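Local structure of SusD-like carbohydrate binding protein BF1063 (3I4G) at residues Cys196-Leu201 / Gly228-Asn233; Thr244-Lys249 / Asn379-Val384; Glu250-Ile255 / Ala388-Gly393; Asn415-Arg420 / Arg441-Ile446. The protein probably binds carbohydrate at the outer membrane of Bacteroides fragilis, as SusD-like proteins do in glycan uptake. All blocks are in the same frame, centred on the assembly; numbering follows the deposited sequence.

Contact 1. Residues Cys196-Leu201 / Gly228-Asn233; sequences CKQAAL and GDNAIN
Q198 reaches out from the first turn of helix 197-211 to meet D229 and N230, just beyond the end of helix 214-227. Its CB is 4.2 Å from N230 OD1. One atom further on, CG rests against the amide oxygen of N230 at 3.7 Å from OD1, a van der Waals contact. The chain bends here, chi2 91°, and swings the terminal amide round toward D229. CD is therefore 4.0 Å from both N230 OD1 and D229 OD2. At the tip the branches part: Q198 OE1 accepts from the backbone N of F184, while NE2 donates to D229 OD2 at 2.9 Å. The acceptor lies in the amide plane of Q198, but the N-H comes to the carboxylate from above its plane, the two planes being 51° apart.

A water takes the other proton of the amide nitrogen, 2.8 Å from Q198 NE2. It also accepts from D229 N, and it sits 2.7 Å from N230 OD1, tying the three residues together. D229 has more to do: its OD1 pairs with R183 and its OD2 takes S185 N as well, while N230 ND2 bonds K249 O. I224 and L227 of helix 214-227 pack against the Q198 side chain, setting the contact between helices 197-211 and 214-227, which follow each other in the chain. With both ends of the Q198 amide bonded, its flip is fixed: oxygen to a backbone N-H, nitrogen to a carboxylate and a water, in a small buried polar patch.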
# COMPACT_ATOMS: atom_id res chain seq x y z
N CYS A 196 -6.17 -7.04 15.61
CA CYS A 196 -6.69 -6.44 16.81
C CYS A 196 -7.90 -5.53 16.54
O CYS A 196 -8.23 -5.23 15.40
CB CYS A 196 -5.59 -5.65 17.54
SG CYS A 196 -5.06 -4.16 16.73
N LYS A 197 -8.54 -5.10 17.61
CA LYS A 197 -9.68 -4.22 17.55
C LYS A 197 -9.41 -3.03 16.65
O LYS A 197 -10.19 -2.68 15.77
CB LYS A 197 -10.01 -3.76 18.99
CG LYS A 197 -11.20 -2.85 19.12
CD LYS A 197 -11.50 -2.46 20.58
CE LYS A 197 -11.67 -3.63 21.54
NZ LYS A 197 -12.91 -4.40 21.19
N GLN A 198 -8.27 -2.38 16.88
CA GLN A 198 -7.88 -1.21 16.10
C GLN A 198 -7.67 -1.50 14.63
O GLN A 198 -7.87 -0.59 13.80
CB GLN A 198 -6.63 -0.57 16.71
CG GLN A 198 -6.87 0.11 18.06
CD GLN A 198 -6.65 -0.79 19.27
OE1 GLN A 198 -6.77 -2.05 19.20
NE2 GLN A 198 -6.29 -0.16 20.40
N ALA A 199 -7.24 -2.70 14.26
CA ALA A 199 -7.13 -3.07 12.83
C ALA A 199 -8.51 -3.06 12.19
O ALA A 199 -8.70 -2.50 11.08
CB ALA A 199 -6.43 -4.43 12.66
N ALA A 200 -9.48 -3.67 12.86
CA ALA A 200 -10.84 -3.64 12.33
C ALA A 200 -11.41 -2.22 12.27
O ALA A 200 -12.09 -1.86 11.31
CB ALA A 200 -11.75 -4.62 13.15
N LEU A 201 -11.16 -1.40 13.30
CA LEU A 201 -11.62 -0.02 13.27
C LEU A 201 -10.96 0.79 12.15
O LEU A 201 -11.59 1.71 11.60
CB LEU A 201 -11.40 0.69 14.63
CG LEU A 201 -12.19 0.18 15.81
CD1 LEU A 201 -11.65 0.76 17.13
CD2 LEU A 201 -13.64 0.54 15.59
N GLY A 228 -6.09 4.68 23.01
CA GLY A 228 -4.83 5.08 23.63
C GLY A 228 -3.70 4.08 23.63
O GLY A 228 -2.72 4.24 24.33
N ASP A 229 -3.83 3.03 22.83
CA ASP A 229 -2.80 1.98 22.76
C ASP A 229 -1.72 2.28 21.75
O ASP A 229 -0.68 1.61 21.77
CB ASP A 229 -3.40 0.61 22.36
CG ASP A 229 -4.42 0.08 23.33
OD1 ASP A 229 -4.55 0.61 24.43
OD2 ASP A 229 -5.07 -0.94 22.97
N ASN A 230 -1.96 3.24 20.85
CA ASN A 230 -1.05 3.50 19.76
C ASN A 230 -0.42 4.89 19.82
O ASN A 230 -0.94 5.82 20.42
CB ASN A 230 -1.82 3.29 18.47
CG ASN A 230 -2.33 1.87 18.34
OD1 ASN A 230 -3.53 1.60 18.48
ND2 ASN A 230 -1.41 0.94 18.12
N ALA A 231 0.73 4.98 19.17
CA ALA A 231 1.50 6.22 19.18
C ALA A 231 2.44 6.23 18.02
O ALA A 231 2.82 5.19 17.52
CB ALA A 231 2.31 6.31 20.48
N ILE A 232 2.84 7.43 17.63
CA ILE A 232 3.83 7.63 16.57
C ILE A 232 5.21 7.22 17.05
O ILE A 232 5.68 7.67 18.10
CB ILE A 232 3.80 9.11 16.12
CG1 ILE A 232 2.46 9.42 15.44
CG2 ILE A 232 4.97 9.43 15.19
CD1 ILE A 232 2.15 8.59 14.15
N ASN A 233 5.88 6.34 16.31
CA ASN A 233 7.20 5.87 16.64
C ASN A 233 8.28 6.93 16.36
O ASN A 233 8.21 7.60 15.35
CB ASN A 233 7.54 4.64 15.81
CG ASN A 233 8.69 3.86 16.34
OD1 ASN A 233 8.72 3.48 17.52
ND2 ASN A 233 9.62 3.50 15.45
O HOH W 1 -5.37 2.53 20.23

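Contact 2. Residues Thr244-Lys249 / Asn379-Val384; sequences TGTSNK and NGLTPV. With EDO (1,2-ethanediol), chain C.
T244 O, at the head of the turn that carries G245 and T246 against L381, is gripped from two directions. S247 N bonds it at 3.2 Å, closing a type I beta turn, and N248 ND2 comes to the other face of the carbonyl plane at 3.3 Å. The amide of N248 thus folds back over the turn it follows and holds it closed. G245 O, the next carbonyl, takes a bond from N251 ND2.

Across the gap L381 does most of the work. Its CG stands anti to the backbone N (chi1 -172°), which carries CG toward the turn, with its two methyls diverging over G245 and T246. CD1 lies 3.9 Å from G245 CA and 3.8 Å from G245 O. CD2 takes the other direction and touches T246 CG2 at 3.6 Å, methyl against methyl. CG itself is 3.9 Å from G245 CA, filling the space next to a residue that has no side chain, so the leucine can press right onto the backbone of the turn. All these touches are van der Waals contacts, the one to G245 O included.

Just before the strand begins, N379 O accepts from O1 of a 1,2-ethanediol at 2.7 Å; this molecule probably came from the crystallisation liquor, and it also bonds E367 N. As for the surroundings, strand 380-386 runs antiparallel to strand 254-257, with G380 and T382 bonded through their backbones to Y257 and I255. Y254 of that partner strand touches both L381 and T246, so the turn lies against the two-stranded sheet and just ahead of strand 251-252.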
# COMPACT_ATOMS: atom_id res chain seq x y z
N THR A 244 12.58 -4.40 14.03
CA THR A 244 11.92 -3.38 14.80
C THR A 244 10.45 -3.12 14.51
O THR A 244 9.77 -2.41 15.26
CB THR A 244 12.70 -2.06 14.52
OG1 THR A 244 12.83 -1.86 13.11
CG2 THR A 244 14.10 -2.10 15.16
N GLY A 245 9.96 -3.65 13.40
CA GLY A 245 8.63 -3.33 12.94
C GLY A 245 7.48 -3.85 13.75
O GLY A 245 6.34 -3.41 13.55
N THR A 246 7.72 -4.82 14.63
CA THR A 246 6.67 -5.31 15.52
C THR A 246 6.87 -4.87 16.96
O THR A 246 6.04 -5.25 17.81
CB THR A 246 6.55 -6.85 15.50
OG1 THR A 246 7.70 -7.42 16.10
CG2 THR A 246 6.38 -7.38 14.10
N SER A 247 7.90 -4.10 17.25
CA SER A 247 8.17 -3.66 18.62
C SER A 247 8.03 -2.13 18.75
O SER A 247 8.90 -1.42 19.27
CB SER A 247 9.56 -4.12 19.04
OG SER A 247 10.53 -3.48 18.24
N ASN A 248 6.95 -1.65 18.15
CA ASN A 248 6.53 -0.27 18.30
C ASN A 248 5.02 -0.24 18.49
O ASN A 248 4.33 -1.26 18.34
CB ASN A 248 6.99 0.56 17.09
CG ASN A 248 6.34 0.13 15.81
OD1 ASN A 248 5.16 0.35 15.62
ND2 ASN A 248 7.10 -0.51 14.93
N LYS A 249 4.50 0.93 18.80
CA LYS A 249 3.06 1.12 19.05
C LYS A 249 2.35 1.77 17.86
O LYS A 249 1.21 2.22 17.98
CB LYS A 249 2.87 1.95 20.32
CG LYS A 249 3.33 1.17 21.56
CD LYS A 249 3.04 1.88 22.84
CE LYS A 249 3.30 0.97 24.01
NZ LYS A 249 2.91 1.68 25.25
N ASN A 379 13.63 -12.36 5.91
CA ASN A 379 12.81 -11.78 6.92
C ASN A 379 12.29 -10.46 6.39
O ASN A 379 12.96 -9.77 5.62
CB ASN A 379 13.62 -11.50 8.19
CG ASN A 379 14.05 -12.74 8.89
OD1 ASN A 379 13.32 -13.71 9.01
ND2 ASN A 379 15.25 -12.67 9.44
N GLY A 380 11.11 -10.06 6.79
CA GLY A 380 10.53 -8.78 6.36
C GLY A 380 9.36 -8.39 7.19
O GLY A 380 8.76 -9.22 7.88
N LEU A 381 9.00 -7.11 7.15
CA LEU A 381 7.84 -6.61 7.88
C LEU A 381 7.24 -5.49 7.06
O LEU A 381 7.88 -4.44 6.86
CB LEU A 381 8.26 -6.17 9.27
CG LEU A 381 7.23 -5.79 10.31
CD1 LEU A 381 6.47 -4.50 9.93
CD2 LEU A 381 6.26 -6.93 10.54
N THR A 382 6.01 -5.70 6.58
CA THR A 382 5.33 -4.70 5.75
C THR A 382 4.03 -4.27 6.42
O THR A 382 3.03 -5.02 6.42
CB THR A 382 5.08 -5.22 4.34
OG1 THR A 382 4.20 -6.34 4.40
CG2 THR A 382 6.39 -5.63 3.69
N PRO A 383 4.01 -3.06 7.01
CA PRO A 383 2.77 -2.58 7.60
C PRO A 383 1.62 -2.42 6.61
O PRO A 383 1.85 -2.03 5.45
CB PRO A 383 3.17 -1.22 8.16
CG PRO A 383 4.65 -1.37 8.44
CD PRO A 383 5.13 -2.13 7.28
N VAL A 384 0.42 -2.72 7.09
CA VAL A 384 -0.82 -2.54 6.36
C VAL A 384 -1.57 -1.34 6.91
O VAL A 384 -2.11 -0.52 6.15
CB VAL A 384 -1.66 -3.83 6.43
CG1 VAL A 384 -2.96 -3.62 5.69
CG2 VAL A 384 -0.91 -5.00 5.80
C1 EDO C . 14.58 -7.64 3.93
O1 EDO C . 13.18 -7.93 3.72
C2 EDO C . 14.62 -6.68 5.11
O2 EDO C . 15.81 -5.93 5.04

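Contact 3. Residues Glu250-Ile255 / Ala388-Gly393; sequences ENIFYI and AEVLLG
E250, A388 and V390 lose the most surface here, with I252 supplying the partner for V390. E250 sets off beside the gap rather than straight across it: CG is anti to the backbone N (chi1 174°) and the chain runs on extended, which brings the carboxylate up to the first turn of helix 387-400. There OE2 lies 3.4 Å from A388 CB and makes a weak hydrogen bond with A388 N, also at 3.4 Å, the N-H angle being 143°. A carboxylate at the N-terminal end of a helix is probably stabilised by the helix dipole. Its main partners are stronger, though: R386 NH1 pairs with OE2 and R420 with OE1, so the buried charge is probably well compensated.

The second touch is apolar. I252 CD1 meets V390 CG2 at 4.0 Å, the two side chains crossing at about a right angle, one methyl from each.

I252 also belongs to a classic beta bulge: it and F253 both face I385. The chain turns a corner at F253, so strands 251-252 and 254-257 belong to different sheets or faces, while strand 380-386 leads straight into helix 387-400. On that helix, V390 packs on F221 and I224 of helix 214-227, and A388 on E447 of helix 433-447; the contact therefore ties strand 251-252 to helix 387-400 where helices 214-227 and 433-447 pack.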
# COMPACT_ATOMS: atom_id res chain seq x y z
N GLU A 250 3.04 1.83 16.71
CA GLU A 250 2.47 2.48 15.52
C GLU A 250 1.89 1.49 14.51
O GLU A 250 0.83 1.75 13.92
CB GLU A 250 3.52 3.35 14.83
CG GLU A 250 3.04 3.94 13.51
CD GLU A 250 3.77 5.18 13.07
OE1 GLU A 250 4.66 5.66 13.80
OE2 GLU A 250 3.40 5.68 11.98
N ASN A 251 2.56 0.36 14.31
CA ASN A 251 2.14 -0.62 13.32
C ASN A 251 1.01 -1.47 13.91
O ASN A 251 1.23 -2.38 14.68
CB ASN A 251 3.32 -1.48 12.86
CG ASN A 251 4.31 -0.71 12.00
OD1 ASN A 251 3.98 0.34 11.43
ND2 ASN A 251 5.55 -1.21 11.93
N ILE A 252 -0.20 -1.13 13.52
CA ILE A 252 -1.43 -1.73 14.04
C ILE A 252 -1.70 -3.08 13.41
O ILE A 252 -2.03 -4.03 14.11
CB ILE A 252 -2.60 -0.76 13.83
CG1 ILE A 252 -2.45 0.43 14.78
CG2 ILE A 252 -3.96 -1.45 14.08
CD1 ILE A 252 -3.33 1.65 14.45
N PHE A 253 -1.59 -3.14 12.09
CA PHE A 253 -1.79 -4.38 11.32
C PHE A 253 -0.66 -4.47 10.31
O PHE A 253 -0.36 -3.49 9.65
CB PHE A 253 -3.19 -4.44 10.68
CG PHE A 253 -3.52 -5.78 10.07
CD1 PHE A 253 -3.71 -6.89 10.86
CD2 PHE A 253 -3.63 -5.94 8.70
CE1 PHE A 253 -3.94 -8.14 10.30
CE2 PHE A 253 -3.89 -7.20 8.15
CZ PHE A 253 -4.03 -8.28 8.94
N TYR A 254 -0.08 -5.64 10.15
CA TYR A 254 1.10 -5.82 9.31
C TYR A 254 1.24 -7.25 8.89
O TYR A 254 0.59 -8.17 9.45
CB TYR A 254 2.35 -5.37 10.09
CG TYR A 254 2.46 -5.96 11.47
CD1 TYR A 254 2.91 -7.27 11.66
CD2 TYR A 254 2.11 -5.21 12.60
CE1 TYR A 254 3.00 -7.81 12.97
CE2 TYR A 254 2.22 -5.73 13.86
CZ TYR A 254 2.66 -7.01 14.05
OH TYR A 254 2.74 -7.53 15.34
N ILE A 255 2.11 -7.47 7.90
CA ILE A 255 2.50 -8.81 7.47
C ILE A 255 3.95 -9.03 7.87
O ILE A 255 4.84 -8.27 7.46
CB ILE A 255 2.36 -9.00 5.95
CG1 ILE A 255 1.02 -8.51 5.40
CG2 ILE A 255 2.59 -10.47 5.64
CD1 ILE A 255 -0.24 -9.13 6.07
N ALA A 388 0.06 6.52 11.88
CA ALA A 388 0.10 7.78 11.14
C ALA A 388 -1.04 7.90 10.14
O ALA A 388 -1.57 8.99 9.94
CB ALA A 388 1.39 7.90 10.39
N GLU A 389 -1.44 6.79 9.51
CA GLU A 389 -2.58 6.85 8.59
C GLU A 389 -3.86 7.13 9.38
O GLU A 389 -4.75 7.85 8.91
CB GLU A 389 -2.73 5.56 7.80
CG GLU A 389 -3.93 5.66 6.85
CD GLU A 389 -4.32 4.38 6.13
OE1 GLU A 389 -3.50 3.45 6.08
OE2 GLU A 389 -5.47 4.32 5.62
N VAL A 390 -4.01 6.53 10.55
CA VAL A 390 -5.17 6.79 11.39
C VAL A 390 -5.30 8.27 11.74
O VAL A 390 -6.40 8.83 11.64
CB VAL A 390 -5.10 5.94 12.69
CG1 VAL A 390 -6.18 6.31 13.69
CG2 VAL A 390 -5.18 4.43 12.34
N LEU A 391 -4.20 8.89 12.14
CA LEU A 391 -4.22 10.31 12.49
C LEU A 391 -4.55 11.18 11.29
O LEU A 391 -5.39 12.09 11.38
CB LEU A 391 -2.88 10.74 13.09
CG LEU A 391 -2.47 10.10 14.40
CD1 LEU A 391 -1.10 10.63 14.87
CD2 LEU A 391 -3.53 10.33 15.49
N LEU A 392 -3.94 10.89 10.14
CA LEU A 392 -4.25 11.68 8.94
C LEU A 392 -5.65 11.39 8.42
O LEU A 392 -6.30 12.26 7.86
CB LEU A 392 -3.20 11.46 7.86
CG LEU A 392 -1.77 11.87 8.21
CD1 LEU A 392 -0.78 11.42 7.14
CD2 LEU A 392 -1.69 13.37 8.46
N GLY A 393 -6.10 10.16 8.59
CA GLY A 393 -7.45 9.81 8.18
C GLY A 393 -8.50 10.53 9.00
O GLY A 393 -9.52 11.00 8.47

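Contact 4. Residues Asn415-Arg420 / Arg441-Ile446; sequences NAVRGR and RHERRI
R418 and E443 bring helix 414-418, at its last turn, alongside helix 433-447, the CA atoms of R418 and E443 8.5 Å apart. What joins them is a buried interhelical salt bridge within the largely helical SusD fold. R418 NH1 donates to E443 OE1 at 2.8 Å with an N-H angle of 145°, arriving on the syn side of the carboxylate and somewhat out of its plane. Seen from the arginine, OE1 sits at the edge of the guanidinium, yet the two flat groups stand nearly perpendicular, 87° apart, so one nitrogen meets one oxygen and there is no side-by-side double bond.

A kink in the arginine (chi3 66°) turns its head back toward the glutamate, and E443 is bent at its CB-CG bond to meet it. The other guanidinium nitrogens are engaged outside: NH2 pairs with E292 and NE donates to P426 O, which fixes the rotation of the head. E443 is shared too, because OE2 pairs with R318 of helix 317-322. With an arginine at each oxygen, the glutamate is probably held firmly in its charged form.

V417 adds a looser touch, its CG1 4.4 Å from E443 OE2; it also packs on R318, and its other branch, CG2, on A388. Closer in, the aliphatic part of the arginine lies along the carboxylate: R418 CD is 3.6 Å from E443 OE1, and R418 CG is 3.3 Å from E443 OE2.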
# COMPACT_ATOMS: atom_id res chain seq x y z
N ASN A 415 0.51 17.25 12.89
CA ASN A 415 1.77 17.70 13.50
C ASN A 415 2.41 16.61 14.37
O ASN A 415 3.62 16.65 14.63
CB ASN A 415 1.56 19.00 14.25
CG ASN A 415 1.18 20.10 13.34
OD1 ASN A 415 1.50 20.03 12.16
ND2 ASN A 415 0.51 21.11 13.86
N ALA A 416 1.64 15.62 14.80
CA ALA A 416 2.22 14.46 15.49
C ALA A 416 2.98 13.61 14.46
O ALA A 416 4.04 13.05 14.78
CB ALA A 416 1.14 13.66 16.20
N VAL A 417 2.45 13.52 13.25
CA VAL A 417 3.12 12.80 12.16
C VAL A 417 4.35 13.57 11.71
O VAL A 417 5.46 13.02 11.67
CB VAL A 417 2.16 12.60 10.99
CG1 VAL A 417 2.86 11.98 9.79
CG2 VAL A 417 1.01 11.69 11.44
N ARG A 418 4.21 14.86 11.50
CA ARG A 418 5.37 15.66 11.09
C ARG A 418 6.43 15.82 12.19
O ARG A 418 7.63 15.98 11.91
CB ARG A 418 4.93 17.04 10.62
CG ARG A 418 4.17 17.00 9.30
CD ARG A 418 3.57 18.32 8.90
NE ARG A 418 4.55 19.35 8.60
CZ ARG A 418 5.17 19.50 7.43
NH1 ARG A 418 5.01 18.63 6.43
NH2 ARG A 418 6.03 20.50 7.30
N GLY A 419 5.97 15.81 13.43
CA GLY A 419 6.81 16.01 14.60
C GLY A 419 7.55 14.80 15.09
O GLY A 419 8.31 14.89 16.04
N ARG A 420 7.35 13.66 14.43
CA ARG A 420 8.09 12.46 14.71
C ARG A 420 9.56 12.83 14.85
O ARG A 420 10.09 13.55 13.99
CB ARG A 420 7.87 11.48 13.53
CG ARG A 420 8.46 10.14 13.71
CD ARG A 420 8.55 9.38 12.41
NE ARG A 420 7.26 9.15 11.76
CZ ARG A 420 6.46 8.13 12.05
NH1 ARG A 420 6.72 7.29 13.03
NH2 ARG A 420 5.33 7.98 11.37
N ARG A 441 -3.96 15.84 2.08
CA ARG A 441 -3.73 14.88 1.00
C ARG A 441 -2.27 14.80 0.68
O ARG A 441 -1.73 13.70 0.46
CB ARG A 441 -4.51 15.24 -0.27
CG ARG A 441 -6.00 15.08 -0.08
CD ARG A 441 -6.72 15.22 -1.39
NE ARG A 441 -8.17 15.02 -1.21
CZ ARG A 441 -9.05 15.06 -2.21
NH1 ARG A 441 -8.66 15.39 -3.42
NH2 ARG A 441 -10.35 14.82 -1.96
N HIS A 442 -1.61 15.95 0.66
CA HIS A 442 -0.18 15.96 0.38
C HIS A 442 0.62 15.29 1.50
O HIS A 442 1.56 14.53 1.24
CB HIS A 442 0.31 17.40 0.19
CG HIS A 442 1.77 17.48 -0.04
ND1 HIS A 442 2.66 17.82 0.96
CD2 HIS A 442 2.51 17.16 -1.12
CE1 HIS A 442 3.90 17.73 0.47
NE2 HIS A 442 3.83 17.36 -0.79
N GLU A 443 0.28 15.56 2.77
CA GLU A 443 1.00 14.95 3.86
C GLU A 443 0.83 13.44 3.81
O GLU A 443 1.76 12.70 4.07
CB GLU A 443 0.54 15.52 5.20
CG GLU A 443 1.40 15.07 6.35
CD GLU A 443 2.81 15.65 6.27
OE1 GLU A 443 3.02 16.78 5.74
OE2 GLU A 443 3.74 14.99 6.76
N ARG A 444 -0.38 12.98 3.51
CA ARG A 444 -0.64 11.60 3.39
C ARG A 444 0.23 10.98 2.28
O ARG A 444 0.79 9.89 2.43
CB ARG A 444 -2.13 11.39 3.12
CG ARG A 444 -2.56 10.01 3.05
CD ARG A 444 -4.10 9.97 2.77
NE ARG A 444 -4.51 8.61 2.64
CZ ARG A 444 -5.05 7.86 3.58
NH1 ARG A 444 -5.32 8.34 4.81
NH2 ARG A 444 -5.32 6.62 3.28
N ARG A 445 0.35 11.65 1.15
CA ARG A 445 1.20 11.19 0.05
C ARG A 445 2.63 10.99 0.51
O ARG A 445 3.26 9.95 0.27
CB ARG A 445 1.19 12.19 -1.11
CG ARG A 445 1.96 11.71 -2.28
CD ARG A 445 2.05 12.66 -3.43
NE ARG A 445 2.65 11.96 -4.60
CZ ARG A 445 2.91 12.51 -5.77
NH1 ARG A 445 2.69 13.79 -6.00
NH2 ARG A 445 3.45 11.77 -6.72
N ILE A 446 3.17 11.97 1.21
CA ILE A 446 4.54 11.88 1.68
C ILE A 446 4.72 10.83 2.75
O ILE A 446 5.59 9.95 2.67
CB ILE A 446 5.01 13.26 2.22
CG1 ILE A 446 5.01 14.33 1.13
CG2 ILE A 446 6.40 13.15 2.88
CD1 ILE A 446 5.74 13.96 -0.14

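In the fold
Contacts 1 and 3 each touch all the others. E250 OE1 takes N233 N from contact 1 at 2.9 Å and R420 NH1 from contact 4 at 2.7 Å, and R420 NH1 in turn bonds N233 O at 2.8 Å, closing a triangle. A199 of contact 1 packs on I252. Contacts 1 and 2 meet where N230 ND2 and A231 N both bond K249 O. Contact 2 joins contact 3 through V384 N to F253 O at 2.8 Å, both reaching the same small sheet, whereas contacts 2 and 4 do not touch, nearest atoms about 8 Å apart. No sugar occupies the model here; the ethanediol of contact 2 marks no proven binding site.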